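Local structure of DsbA-like disulfide oxidoreductase (Wolbachia endosymbiont of Drosophila melanogaster, 6EEZ) at residues K49-K52 and N53-K56. The protein probably acts as a disulfide isomerase of the DsbA-like thioredoxin family, exchanging thiols and disulfides in substrate proteins. Numbering follows the deposited sequence.
Sequences KAIK and NDIK
Ile51 O accepts a nearly linear hydrogen bond from Ile55 N: the two atoms are 3.0 Å apart, the N-H...O angle is 170° and the C=O points almost straight at the donor. One residue on, Lys52 O takes the N-H of Lys56 at 3.1 Å, here with the donor tilted 29° from the carbonyl plane. These i to i+4 bonds open helix 52-60. Behind them the chain is kinked: Ile51, at the N-cap position of helix 52-60, is the residue that leaves helical geometry, and Lys52 N makes a weak bond to Lys49 O at 3.4 Å. A water bridges the break, donating to Ala50 O at 2.5 Å and accepting from Asn53 N at 3.1 Å. A kinked helix that starts within the CxxC, here Cys45 and Cys48, joined by a disulfide, is characteristic of thioredoxin folds. Ile51 holds CG1 between its backbone N and carbonyl carbon (chi1 62°), and its CD1 meets Ile55 CD1 at 4.2 Å, while Pro160 and Ala172 also touch its side chain. Lys52 and Asn53 lie side by side, pointing the same way; Lys52 touches helix 96-105, and His101 NE2 of that helix hydrogen-bonds Asn53 OD1; Lys49 NZ is satisfied by the carbonyls of Tyr43 and His106.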
ATOM      1  N   LYS A  49       9.463   2.159   5.059  1.00 37.46           N
ATOM      2  CA  LYS A  49      10.601   1.395   4.561  1.00 38.73           C
ATOM      3  C   LYS A  49      10.954   0.234   5.499  1.00 39.51           C
ATOM      4  O   LYS A  49      11.255  -0.855   5.043  1.00 40.11           O
ATOM      5  CB  LYS A  49      11.843   2.304   4.379  1.00 39.50           C
ATOM      6  CG  LYS A  49      11.794   3.271   3.199  1.00 39.10           C
ATOM      7  CD  LYS A  49      13.149   3.985   2.992  1.00 40.26           C
ATOM      8  CE  LYS A  49      13.092   5.004   1.858  1.00 40.12           C
ATOM      9  NZ  LYS A  49      12.504   4.464   0.573  1.00 40.02           N
ATOM     10  N   ALA A  50      10.911   0.465   6.809  1.00 41.41           N
ATOM     11  CA  ALA A  50      11.418  -0.514   7.768  1.00 42.33           C
ATOM     12  C   ALA A  50      10.505  -1.737   7.946  1.00 41.71           C
ATOM     13  O   ALA A  50      10.962  -2.787   8.387  1.00 42.46           O
ATOM     14  CB  ALA A  50      11.639   0.150   9.097  1.00 42.32           C
ATOM     15  N   ILE A  51       9.227  -1.605   7.609  1.00 37.48           N
ATOM     16  CA  ILE A  51       8.273  -2.706   7.810  1.00 36.15           C
ATOM     17  C   ILE A  51       8.072  -3.510   6.533  1.00 35.77           C
ATOM     18  O   ILE A  51       7.188  -4.348   6.471  1.00 33.88           O
ATOM     19  CB  ILE A  51       6.870  -2.197   8.300  1.00 35.17           C
ATOM     20  CG1 ILE A  51       6.201  -1.263   7.277  1.00 35.25           C
ATOM     21  CG2 ILE A  51       7.049  -1.506   9.600  1.00 35.14           C
ATOM     22  CD1 ILE A  51       4.651  -0.964   7.548  1.00 33.15           C
ATOM     23  N   LYS A  52       8.900  -3.256   5.521  1.00 39.57           N
ATOM     24  CA  LYS A  52       8.693  -3.854   4.211  1.00 38.33           C
ATOM     25  C   LYS A  52       8.711  -5.389   4.297  1.00 39.27           C
ATOM     26  O   LYS A  52       7.985  -6.067   3.562  1.00 38.67           O
ATOM     27  CB  LYS A  52       9.750  -3.344   3.219  1.00 38.89           C
ATOM     28  CG  LYS A  52      11.170  -3.707   3.567  1.00 40.80           C
ATOM     29  CD  LYS A  52      12.160  -3.060   2.599  1.00 42.27           C
ATOM     30  CE  LYS A  52      13.608  -3.510   2.896  1.00 45.07           C
ATOM     31  NZ  LYS A  52      14.063  -2.974   4.215  1.00 46.08           N
ATOM     32  N   ASN A  53       9.495  -5.918   5.233  1.00 45.10           N
ATOM     33  CA  ASN A  53       9.635  -7.362   5.400  1.00 45.76           C
ATOM     34  C   ASN A  53       8.604  -7.939   6.349  1.00 47.15           C
ATOM     35  O   ASN A  53       8.329  -9.139   6.320  1.00 47.23           O
ATOM     36  CB  ASN A  53      11.043  -7.695   5.880  1.00 47.86           C
ATOM     37  CG  ASN A  53      12.054  -7.622   4.760  1.00 49.35           C
ATOM     38  OD1 ASN A  53      11.748  -7.967   3.613  1.00 49.20           O
ATOM     39  ND2 ASN A  53      13.267  -7.158   5.069  1.00 51.12           N
ATOM     40  N   ASP A  54       8.032  -7.090   7.194  1.00 40.60           N
ATOM     41  CA  ASP A  54       6.874  -7.487   7.979  1.00 42.40           C
ATOM     42  C   ASP A  54       5.739  -7.773   7.018  1.00 40.54           C
ATOM     43  O   ASP A  54       5.092  -8.816   7.098  1.00 40.67           O
ATOM     44  CB  ASP A  54       6.465  -6.398   8.964  1.00 43.87           C
ATOM     45  CG  ASP A  54       7.413  -6.276  10.126  1.00 45.77           C
ATOM     46  OD1 ASP A  54       8.084  -7.265  10.441  1.00 46.26           O
ATOM     47  OD2 ASP A  54       7.473  -5.191  10.736  1.00 45.90           O
ATOM     48  N   ILE A  55       5.528  -6.831   6.100  1.00 39.76           N
ATOM     49  CA  ILE A  55       4.500  -6.941   5.077  1.00 37.28           C
ATOM     50  C   ILE A  55       4.725  -8.187   4.219  1.00 36.14           C
ATOM     51  O   ILE A  55       3.816  -8.990   4.042  1.00 35.73           O
ATOM     52  CB  ILE A  55       4.486  -5.693   4.189  1.00 35.80           C
ATOM     53  CG1 ILE A  55       4.249  -4.456   5.043  1.00 36.24           C
ATOM     54  CG2 ILE A  55       3.417  -5.773   3.124  1.00 33.93           C
ATOM     55  CD1 ILE A  55       3.098  -4.609   6.033  1.00 36.47           C
ATOM     56  N   LYS A  56       5.948  -8.344   3.703  1.00 35.67           N
ATOM     57  CA  LYS A  56       6.280  -9.504   2.885  1.00 35.41           C
ATOM     58  C   LYS A  56       5.958 -10.812   3.619  1.00 36.34           C
ATOM     59  O   LYS A  56       5.272 -11.671   3.079  1.00 36.10           O
ATOM     60  CB  LYS A  56       7.751  -9.462   2.479  1.00 36.63           C
ATOM     61  CG  LYS A  56       8.105 -10.434   1.401  1.00 37.75           C
ATOM     62  CD  LYS A  56       9.538 -10.255   1.025  1.00 39.45           C
ATOM     63  CE  LYS A  56      10.003 -11.294   0.054  1.00 41.14           C
ATOM     64  NZ  LYS A  56      11.353 -10.914  -0.435  1.00 42.85           N
TER
HETATM   65  O   HOH W   1      10.460  -5.197   8.078  1.00 44.74           O